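PDB 6ITW: type VI immunity protein Atu4351, which probably protects its bacterium from its own type VI secretion toxin, acting as the immunity partner of an effector-immunity pair. Local coordinates for residues V82-L87 with I95-E100; S90-I95 with Q169-K174; G118-I123 with F206-T211. All blocks are in the same frame, centred on the assembly; numbering follows the deposited sequence.

In the fold
All three contacts reach one mixed sheet. Interaction 1 pairs its neighbouring strands 84-90 and 94-99; interaction 2 starts at the turn joining those same two strands and ties it to strand 169-173 of a separate two-stranded sheet. Their segments overlap at Ile95, which touches across only in interaction 1, and their centres lie 18 Å apart, on opposite sides of the centre of the chain. Interaction 3 sits at strand 207-209, next to the edge strand 218-221, with its centre 14 Å from that of interaction 1 and 23 Å from that of interaction 2. Interaction 2 also links a GAD-like segment to one from the C-terminal Tdi1 family region.

Interaction 1. Residues V82-L87 with I95-E100; sequences VRTHAL and ILAWNE
Glu100, just past the end of strand 94-99, reaches back to Arg83 and His85, closing the open end of an antiparallel hairpin. Its CB and CG pass the carbonyl of Arg83, Glu100 CG at 3.6 Å from Arg83 O, while the Glu100 backbone N donates to that same oxygen at 2.9 Å. Beyond CG the chain is extended (chi2 171°), which carries the carboxylate to the imidazole, with Glu100 CD near His85 NE2 and Arg83 CB. There Glu100 OE2 accepts from His85 NE2 at 2.8 Å through its anti lone pair; ring and carboxylate are nearly coplanar, 13° apart, and the N-H...O angle is 161°. The other oxygen, Glu100 OE1, lies over a face of the Arg83 guanidinium, 3.3 Å from Arg83 NH1, a salt bridge of charge alone since the N-H groups do not aim at it. Arg83 has a second acidic partner in Asp101. On the other face of the sheet, Asn99 ND2 donates to Thr84 OG1 at 3.0 Å, with the hydroxyl oxygen close to the amide plane; Thr84 OG1 also bonds Asn80 O, and Asn99 OD1 takes the backbone N of Asp101 and Tyr102. Between these ends, His85 and Trp98 form a hydrogen-bonded pair, and Leu87 CD1 rests on Trp98 CB at 3.8 Å. Helix 128-137 packs against Leu87 and Trp98, whereas helix 66-73 covers Thr84, Ala86 and Ile95, so the hairpin is held between helices on its two faces.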
loop_
_atom_site.group_PDB
_atom_site.type_symbol
_atom_site.label_atom_id
_atom_site.label_comp_id
_atom_site.label_asym_id
_atom_site.label_seq_id
_atom_site.Cartn_x
_atom_site.Cartn_y
_atom_site.Cartn_z
ATOM N N VAL A 82 6.124 14.017 3.389
ATOM C CA VAL A 82 5.694 14.565 4.678
ATOM C C VAL A 82 4.178 14.585 4.802
ATOM O O VAL A 82 3.648 14.576 5.915
ATOM C CB VAL A 82 6.292 15.985 4.890
ATOM C CG1 VAL A 82 5.862 16.574 6.230
ATOM C CG2 VAL A 82 7.822 15.953 4.832
ATOM N N ARG A 83 3.457 14.590 3.683
ATOM C CA ARG A 83 1.998 14.627 3.684
ATOM C C ARG A 83 1.387 13.325 3.160
ATOM O O ARG A 83 0.219 13.303 2.741
ATOM C CB ARG A 83 1.517 15.828 2.866
ATOM C CG ARG A 83 1.990 17.156 3.465
ATOM C CD ARG A 83 1.783 18.349 2.535
ATOM N NE ARG A 83 0.375 18.627 2.284
ATOM C CZ ARG A 83 -0.429 19.235 3.161
ATOM N NH1 ARG A 83 0.047 19.604 4.349
ATOM N NH2 ARG A 83 -1.708 19.467 2.859
ATOM N N THR A 84 2.156 12.238 3.174
ATOM C CA THR A 84 1.697 10.962 2.641
ATOM C C THR A 84 1.914 9.892 3.694
ATOM O O THR A 84 3.019 9.758 4.235
ATOM C CB THR A 84 2.423 10.598 1.348
ATOM O OG1 THR A 84 2.409 11.728 0.459
ATOM C CG2 THR A 84 1.739 9.393 0.680
ATOM N N HIS A 85 0.864 9.137 3.987
ATOM C CA HIS A 85 0.847 8.287 5.169
ATOM C C HIS A 85 0.469 6.872 4.771
ATOM O O HIS A 85 -0.596 6.655 4.186
ATOM C CB HIS A 85 -0.122 8.858 6.206
ATOM C CG HIS A 85 0.056 10.327 6.404
ATOM N ND1 HIS A 85 1.182 10.860 6.999
ATOM C CD2 HIS A 85 -0.707 11.379 6.026
ATOM C CE1 HIS A 85 1.086 12.178 7.006
ATOM N NE2 HIS A 85 -0.049 12.518 6.419
ATOM N N ALA A 86 1.333 5.918 5.113
ATOM C CA ALA A 86 1.110 4.510 4.785
ATOM C C ALA A 86 0.072 3.921 5.739
ATOM O O ALA A 86 0.277 3.916 6.960
ATOM C CB ALA A 86 2.426 3.733 4.872
ATOM N N LEU A 87 -1.027 3.397 5.188
ATOM C CA LEU A 87 -2.115 2.872 6.009
ATOM C C LEU A 87 -2.169 1.351 6.054
ATOM O O LEU A 87 -2.670 0.793 7.040
ATOM C CB LEU A 87 -3.465 3.392 5.507
ATOM C CG LEU A 87 -3.560 4.910 5.334
ATOM C CD1 LEU A 87 -4.931 5.294 4.803
ATOM C CD2 LEU A 87 -3.249 5.641 6.643
ATOM N N ILE A 95 1.585 -0.643 -1.010
ATOM C CA ILE A 95 1.101 0.185 0.093
ATOM C C ILE A 95 -0.127 0.992 -0.318
ATOM O O ILE A 95 -0.120 1.696 -1.338
ATOM C CB ILE A 95 2.216 1.123 0.568
ATOM C CG1 ILE A 95 3.388 0.297 1.109
ATOM C CG2 ILE A 95 1.670 2.130 1.580
ATOM C CD1 ILE A 95 4.639 1.121 1.379
ATOM N N LEU A 96 -1.183 0.906 0.489
ATOM C CA LEU A 96 -2.284 1.863 0.446
ATOM C C LEU A 96 -1.920 3.037 1.350
ATOM O O LEU A 96 -1.734 2.856 2.567
ATOM C CB LEU A 96 -3.593 1.228 0.904
ATOM C CG LEU A 96 -4.789 2.169 1.093
ATOM C CD1 LEU A 96 -4.996 3.023 -0.144
ATOM C CD2 LEU A 96 -6.067 1.394 1.403
ATOM N N ALA A 97 -1.807 4.230 0.759
ATOM C CA ALA A 97 -1.368 5.418 1.477
ATOM C C ALA A 97 -2.384 6.535 1.306
ATOM O O ALA A 97 -3.146 6.577 0.337
ATOM C CB ALA A 97 0.004 5.906 0.996
ATOM N N TRP A 98 -2.396 7.455 2.258
ATOM C CA TRP A 98 -3.265 8.618 2.164
ATOM C C TRP A 98 -2.405 9.857 1.968
ATOM O O TRP A 98 -1.563 10.183 2.821
ATOM C CB TRP A 98 -4.132 8.761 3.411
ATOM C CG TRP A 98 -4.994 9.967 3.356
ATOM C CD1 TRP A 98 -4.769 11.171 3.976
ATOM C CD2 TRP A 98 -6.219 10.108 2.629
ATOM N NE1 TRP A 98 -5.789 12.043 3.685
ATOM C CE2 TRP A 98 -6.697 11.416 2.867
ATOM C CE3 TRP A 98 -6.968 9.250 1.813
ATOM C CZ2 TRP A 98 -7.891 11.891 2.309
ATOM C CZ3 TRP A 98 -8.155 9.720 1.257
ATOM C CH2 TRP A 98 -8.602 11.033 1.509
ATOM N N ASN A 99 -2.612 10.545 0.853
ATOM C CA ASN A 99 -1.948 11.818 0.597
ATOM C C ASN A 99 -2.906 12.939 0.983
ATOM O O ASN A 99 -4.062 12.957 0.531
ATOM C CB ASN A 99 -1.531 11.958 -0.869
ATOM C CG ASN A 99 -0.936 13.327 -1.169
ATOM O OD1 ASN A 99 -1.661 14.274 -1.487
ATOM N ND2 ASN A 99 0.383 13.445 -1.038
ATOM N N GLU A 100 -2.418 13.878 1.804
ATOM C CA GLU A 100 -3.287 14.923 2.348
ATOM C C GLU A 100 -3.839 15.847 1.270
ATOM O O GLU A 100 -4.909 16.437 1.459
ATOM C CB GLU A 100 -2.541 15.749 3.387
ATOM C CG GLU A 100 -2.278 15.031 4.676
ATOM C CD GLU A 100 -1.352 15.826 5.565
ATOM O OE1 GLU A 100 -1.567 17.052 5.685
ATOM O OE2 GLU A 100 -0.404 15.237 6.134
#

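Interaction 2. Residues S90-I95 with Q169-K174; sequences SAFGKI and QIYSPK
Ala91 O receives the backbone N-H of Tyr171, with 2.8 Å from Tyr171 N to Ala91 O, the direct hydrogen bond between the turn 90-93 and strand 169-173. The approach is nearly straight at the oxygen (175°) and a little bent at the hydrogen (161°). A water makes a second link, donating to Phe92 O at 3.0 Å and to Tyr171 O at 2.7 Å, and so joins two further backbone carbonyls. The turn is type I, and Ser90 OG stiffens it from within by accepting from the backbone N of Phe92, an ST turn, and from that of Lys94. Apolar groups pack around the polar link. Ala91 CB meets the Tyr171 ring at CD2, 3.9 Å away, and Phe92 CD1 comes to 4.2 Å from Tyr171 CB. Ile170 approaches Gly93 with two branches: Ile170 CG2 lies 3.7 Å from Gly93 N, and CG1, set between the backbone N and carbonyl carbon (chi1 57°), sends Ile170 CD1 to 3.9 Å from Gly93 CA, so that this methyl packs on the glycine backbone. Helix 155-162 touches Ala91, Phe92 and Tyr171, whose OH bonds Gly163 O. Chemically, the contact depends on backbone polarity enclosed by hydrocarbon: in buried surroundings the Tyr171 N-H satisfies Ala91 O, and one water donates to both Phe92 O and Tyr171 O.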
loop_
_atom_site.group_PDB
_atom_site.type_symbol
_atom_site.label_atom_id
_atom_site.label_comp_id
_atom_site.label_asym_id
_atom_site.label_seq_id
_atom_site.Cartn_x
_atom_site.Cartn_y
_atom_site.Cartn_z
ATOM N N SER A 90 -0.858 -4.710 0.634
ATOM C CA SER A 90 -1.088 -6.054 0.125
ATOM C C SER A 90 -0.048 -7.037 0.634
ATOM O O SER A 90 0.934 -6.656 1.287
ATOM C CB SER A 90 -1.061 -6.055 -1.403
ATOM O OG SER A 90 0.285 -6.076 -1.872
ATOM N N ALA A 91 -0.242 -8.308 0.281
ATOM C CA ALA A 91 0.681 -9.370 0.640
ATOM C C ALA A 91 2.041 -9.243 -0.046
ATOM O O ALA A 91 3.001 -9.912 0.372
ATOM C CB ALA A 91 0.042 -10.711 0.280
ATOM N N PHE A 92 2.139 -8.434 -1.102
ATOM C CA PHE A 92 3.385 -8.216 -1.825
ATOM C C PHE A 92 3.965 -6.824 -1.577
ATOM O O PHE A 92 4.839 -6.374 -2.326
ATOM C CB PHE A 92 3.173 -8.449 -3.322
ATOM C CG PHE A 92 2.546 -9.784 -3.629
ATOM C CD1 PHE A 92 3.337 -10.908 -3.831
ATOM C CD2 PHE A 92 1.167 -9.922 -3.670
ATOM C CE1 PHE A 92 2.762 -12.141 -4.073
ATOM C CE2 PHE A 92 0.585 -11.159 -3.924
ATOM C CZ PHE A 92 1.382 -12.268 -4.128
ATOM N N GLY A 93 3.501 -6.127 -0.546
ATOM C CA GLY A 93 4.135 -4.869 -0.197
ATOM C C GLY A 93 3.610 -3.671 -0.949
ATOM O O GLY A 93 4.232 -2.608 -0.911
ATOM N N LYS A 94 2.476 -3.802 -1.631
ATOM C CA LYS A 94 1.860 -2.672 -2.321
ATOM C C LYS A 94 1.089 -1.848 -1.292
ATOM O O LYS A 94 0.051 -2.289 -0.783
ATOM C CB LYS A 94 0.949 -3.172 -3.445
ATOM C CG LYS A 94 0.288 -2.104 -4.310
ATOM C CD LYS A 94 -0.362 -2.754 -5.529
ATOM C CE LYS A 94 -0.787 -1.752 -6.601
ATOM N NZ LYS A 94 -1.603 -2.398 -7.700
ATOM N N ILE A 95 1.585 -0.643 -1.010
ATOM C CA ILE A 95 1.101 0.185 0.093
ATOM C C ILE A 95 -0.127 0.992 -0.318
ATOM O O ILE A 95 -0.120 1.696 -1.338
ATOM C CB ILE A 95 2.216 1.123 0.568
ATOM C CG1 ILE A 95 3.388 0.297 1.109
ATOM C CG2 ILE A 95 1.670 2.130 1.580
ATOM C CD1 ILE A 95 4.639 1.121 1.379
ATOM N N GLN A 169 4.865 -8.789 7.957
ATOM C CA GLN A 169 5.603 -9.457 6.888
ATOM C C GLN A 169 4.903 -9.317 5.542
ATOM O O GLN A 169 3.708 -9.018 5.473
ATOM C CB GLN A 169 5.761 -10.947 7.145
ATOM C CG GLN A 169 6.472 -11.324 8.397
ATOM C CD GLN A 169 6.455 -12.826 8.545
ATOM O OE1 GLN A 169 5.412 -13.470 8.328
ATOM N NE2 GLN A 169 7.612 -13.402 8.863
ATOM N N ILE A 170 5.666 -9.575 4.466
ATOM C CA ILE A 170 5.156 -9.656 3.097
ATOM C C ILE A 170 5.867 -10.808 2.389
ATOM O O ILE A 170 6.891 -11.309 2.851
ATOM C CB ILE A 170 5.366 -8.347 2.290
ATOM C CG1 ILE A 170 6.851 -7.975 2.252
ATOM C CG2 ILE A 170 4.555 -7.187 2.862
ATOM C CD1 ILE A 170 7.184 -6.790 1.298
ATOM N N TYR A 171 5.315 -11.223 1.245
ATOM C CA TYR A 171 6.026 -12.107 0.320
ATOM C C TYR A 171 6.911 -11.259 -0.584
ATOM O O TYR A 171 6.447 -10.283 -1.180
ATOM C CB TYR A 171 5.067 -12.931 -0.539
ATOM C CG TYR A 171 4.072 -13.756 0.251
ATOM C CD1 TYR A 171 4.503 -14.676 1.206
ATOM C CD2 TYR A 171 2.699 -13.622 0.034
ATOM C CE1 TYR A 171 3.590 -15.442 1.923
ATOM C CE2 TYR A 171 1.768 -14.394 0.748
ATOM C CZ TYR A 171 2.229 -15.301 1.689
ATOM O OH TYR A 171 1.325 -16.055 2.399
ATOM N N SER A 172 8.176 -11.642 -0.689
ATOM C CA SER A 172 9.191 -10.871 -1.374
ATOM C C SER A 172 10.095 -11.819 -2.153
ATOM O O SER A 172 10.372 -12.935 -1.694
ATOM C CB SER A 172 10.026 -10.069 -0.361
ATOM O OG SER A 172 10.985 -9.226 -0.996
ATOM N N PRO A 173 10.586 -11.401 -3.315
ATOM C CA PRO A 173 11.492 -12.280 -4.059
ATOM C C PRO A 173 12.831 -12.384 -3.346
ATOM O O PRO A 173 13.369 -11.400 -2.833
ATOM C CB PRO A 173 11.615 -11.607 -5.436
ATOM C CG PRO A 173 11.272 -10.169 -5.199
ATOM C CD PRO A 173 10.378 -10.101 -3.980
ATOM N N LYS A 174 13.334 -13.616 -3.273
ATOM C CA LYS A 174 14.648 -13.859 -2.695
ATOM C C LYS A 174 15.731 -13.186 -3.532
ATOM O O LYS A 174 16.528 -12.399 -3.017
ATOM C CB LYS A 174 14.891 -15.371 -2.601
ATOM C CG LYS A 174 16.269 -15.752 -2.057
ATOM C CD LYS A 174 16.853 -16.967 -2.786
ATOM C CE LYS A 174 17.479 -17.992 -1.832
ATOM N NZ LYS A 174 18.430 -17.370 -0.861
HETATM O O HOH W 1 7.162 -8.175 -2.710
#

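Interaction 3. Residues G118-I123 with F206-T211; sequences GLFKEI and FTLYDT
This is a packing contact in which an aromatic ring and a leucine from the loop after strand 113-116 rest against the end of strand 207-209. Phe120 is its centre. Asp210 CB stands over the Phe120 ring, 3.7 Å from the centroid and only 1° off the normal, a CH-pi contact. The Asp210 carboxylate continues across the same face toward the rim, its plane stacked at 23° to the ring. CG of Asp210, placed anti to its backbone N (chi1 -178°), comes to 3.3 Å from Phe120 CG in this stack. The carboxylate is secured elsewhere: OD1 accepts from the backbone N of Thr212, which helps fix the group over the ring. On the opposite face of Phe120 lies Leu119 CB, from its own loop, toward the rim, so the ring has Leu119 CB on one face and the Asp210 CB and carboxylate on the other. Farther along, Phe120 CE2 approaches Tyr209 O at 3.5 Å. Leu208 completes the apolar part: Leu208 CD2 touches Phe120 CZ at 3.9 Å and Leu119 CD1 at 3.8 Å, one methyl meeting both loop residues. Strand 207-209 lies between strands 113-116 and 218-221 in the sheet; Val219 of the latter touches both Phe120 and Asp210, and the loop carrying Phe120 leads on to helix 128-137.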
loop_
_atom_site.group_PDB
_atom_site.type_symbol
_atom_site.label_atom_id
_atom_site.label_comp_id
_atom_site.label_asym_id
_atom_site.label_seq_id
_atom_site.Cartn_x
_atom_site.Cartn_y
_atom_site.Cartn_z
ATOM N N GLY A 118 -6.262 11.235 -7.799
ATOM C CA GLY A 118 -6.511 12.644 -7.513
ATOM C C GLY A 118 -5.479 13.599 -8.084
ATOM O O GLY A 118 -5.748 14.799 -8.163
ATOM N N LEU A 119 -4.294 13.100 -8.459
ATOM C CA LEU A 119 -3.357 13.917 -9.227
ATOM C C LEU A 119 -3.884 14.224 -10.623
ATOM O O LEU A 119 -3.503 15.240 -11.211
ATOM C CB LEU A 119 -2.004 13.216 -9.362
ATOM C CG LEU A 119 -0.878 13.590 -8.411
ATOM C CD1 LEU A 119 0.348 12.734 -8.707
ATOM C CD2 LEU A 119 -0.547 15.069 -8.522
ATOM N N PHE A 120 -4.742 13.361 -11.177
ATOM C CA PHE A 120 -5.098 13.419 -12.587
ATOM C C PHE A 120 -6.576 13.697 -12.861
ATOM O O PHE A 120 -6.900 14.170 -13.953
ATOM C CB PHE A 120 -4.671 12.111 -13.282
ATOM C CG PHE A 120 -3.213 11.818 -13.120
ATOM C CD1 PHE A 120 -2.263 12.560 -13.809
ATOM C CD2 PHE A 120 -2.778 10.838 -12.248
ATOM C CE1 PHE A 120 -0.902 12.309 -13.645
ATOM C CE2 PHE A 120 -1.416 10.582 -12.072
ATOM C CZ PHE A 120 -0.484 11.317 -12.769
ATOM N N LYS A 121 -7.472 13.402 -11.929
ATOM C CA LYS A 121 -8.835 13.913 -11.961
ATOM C C LYS A 121 -9.106 14.530 -10.598
ATOM O O LYS A 121 -8.790 13.925 -9.567
ATOM C CB LYS A 121 -9.851 12.816 -12.309
ATOM C CG LYS A 121 -10.850 12.464 -11.209
ATOM C CD LYS A 121 -11.874 11.442 -11.707
ATOM C CE LYS A 121 -12.572 10.712 -10.557
ATOM N NZ LYS A 121 -13.598 9.738 -11.052
ATOM N N GLU A 122 -9.633 15.751 -10.597
ATOM C CA GLU A 122 -9.779 16.495 -9.353
ATOM C C GLU A 122 -10.888 15.895 -8.498
ATOM O O GLU A 122 -11.949 15.519 -9.004
ATOM C CB GLU A 122 -10.075 17.957 -9.647
ATOM C CG GLU A 122 -9.741 18.897 -8.516
ATOM C CD GLU A 122 -9.888 20.351 -8.930
ATOM O OE1 GLU A 122 -10.733 20.632 -9.813
ATOM O OE2 GLU A 122 -9.151 21.207 -8.384
ATOM N N ILE A 123 -10.627 15.791 -7.198
ATOM C CA ILE A 123 -11.557 15.214 -6.235
ATOM C C ILE A 123 -11.944 16.312 -5.250
ATOM O O ILE A 123 -11.069 16.885 -4.591
ATOM C CB ILE A 123 -10.963 14.008 -5.485
ATOM C CG1 ILE A 123 -10.525 12.914 -6.454
ATOM C CG2 ILE A 123 -11.978 13.426 -4.508
ATOM C CD1 ILE A 123 -9.879 11.742 -5.764
ATOM N N PHE A 206 11.112 5.248 -8.850
ATOM C CA PHE A 206 9.710 4.882 -9.014
ATOM C C PHE A 206 9.087 5.694 -10.135
ATOM O O PHE A 206 9.346 6.893 -10.260
ATOM C CB PHE A 206 8.912 5.134 -7.733
ATOM C CG PHE A 206 9.170 4.142 -6.666
ATOM C CD1 PHE A 206 10.372 4.155 -5.964
ATOM C CD2 PHE A 206 8.213 3.184 -6.353
ATOM C CE1 PHE A 206 10.612 3.228 -4.971
ATOM C CE2 PHE A 206 8.446 2.252 -5.372
ATOM C CZ PHE A 206 9.645 2.270 -4.678
ATOM N N THR A 207 8.230 5.056 -10.921
ATOM C CA THR A 207 7.532 5.736 -11.999
ATOM C C THR A 207 6.078 5.965 -11.621
ATOM O O THR A 207 5.378 5.025 -11.225
ATOM C CB THR A 207 7.624 4.946 -13.301
ATOM O OG1 THR A 207 8.986 4.958 -13.748
ATOM C CG2 THR A 207 6.742 5.592 -14.366
ATOM N N LEU A 208 5.641 7.219 -11.746
ATOM C CA LEU A 208 4.257 7.600 -11.498
ATOM C C LEU A 208 3.426 7.341 -12.738
ATOM O O LEU A 208 3.813 7.728 -13.847
ATOM C CB LEU A 208 4.175 9.076 -11.115
ATOM C CG LEU A 208 2.807 9.758 -11.061
ATOM C CD1 LEU A 208 1.990 9.226 -9.894
ATOM C CD2 LEU A 208 3.007 11.264 -10.932
ATOM N N TYR A 209 2.286 6.689 -12.556
ATOM C CA TYR A 209 1.394 6.364 -13.661
ATOM C C TYR A 209 0.040 7.028 -13.473
ATOM O O TYR A 209 -0.437 7.214 -12.347
ATOM C CB TYR A 209 1.178 4.861 -13.793
ATOM C CG TYR A 209 2.324 4.135 -14.418
ATOM C CD1 TYR A 209 3.462 3.817 -13.680
ATOM C CD2 TYR A 209 2.269 3.745 -15.747
ATOM C CE1 TYR A 209 4.517 3.131 -14.263
ATOM C CE2 TYR A 209 3.321 3.058 -16.338
ATOM C CZ TYR A 209 4.443 2.757 -15.595
ATOM O OH TYR A 209 5.485 2.083 -16.186
ATOM N N ASP A 210 -0.587 7.341 -14.595
ATOM C CA ASP A 210 -1.905 7.966 -14.631
ATOM C C ASP A 210 -2.918 6.867 -14.948
ATOM O O ASP A 210 -3.052 6.448 -16.099
ATOM C CB ASP A 210 -1.907 9.088 -15.665
ATOM C CG ASP A 210 -3.233 9.832 -15.748
ATOM O OD1 ASP A 210 -4.283 9.245 -15.417
ATOM O OD2 ASP A 210 -3.215 11.015 -16.168
ATOM N N THR A 211 -3.631 6.393 -13.924
ATOM C CA THR A 211 -4.679 5.394 -14.113
ATOM C C THR A 211 -6.054 6.021 -14.350
ATOM O O THR A 211 -7.073 5.330 -14.218
ATOM C CB THR A 211 -4.728 4.429 -12.921
ATOM O OG1 THR A 211 -4.863 5.166 -11.699
ATOM C CG2 THR A 211 -3.456 3.612 -12.864
#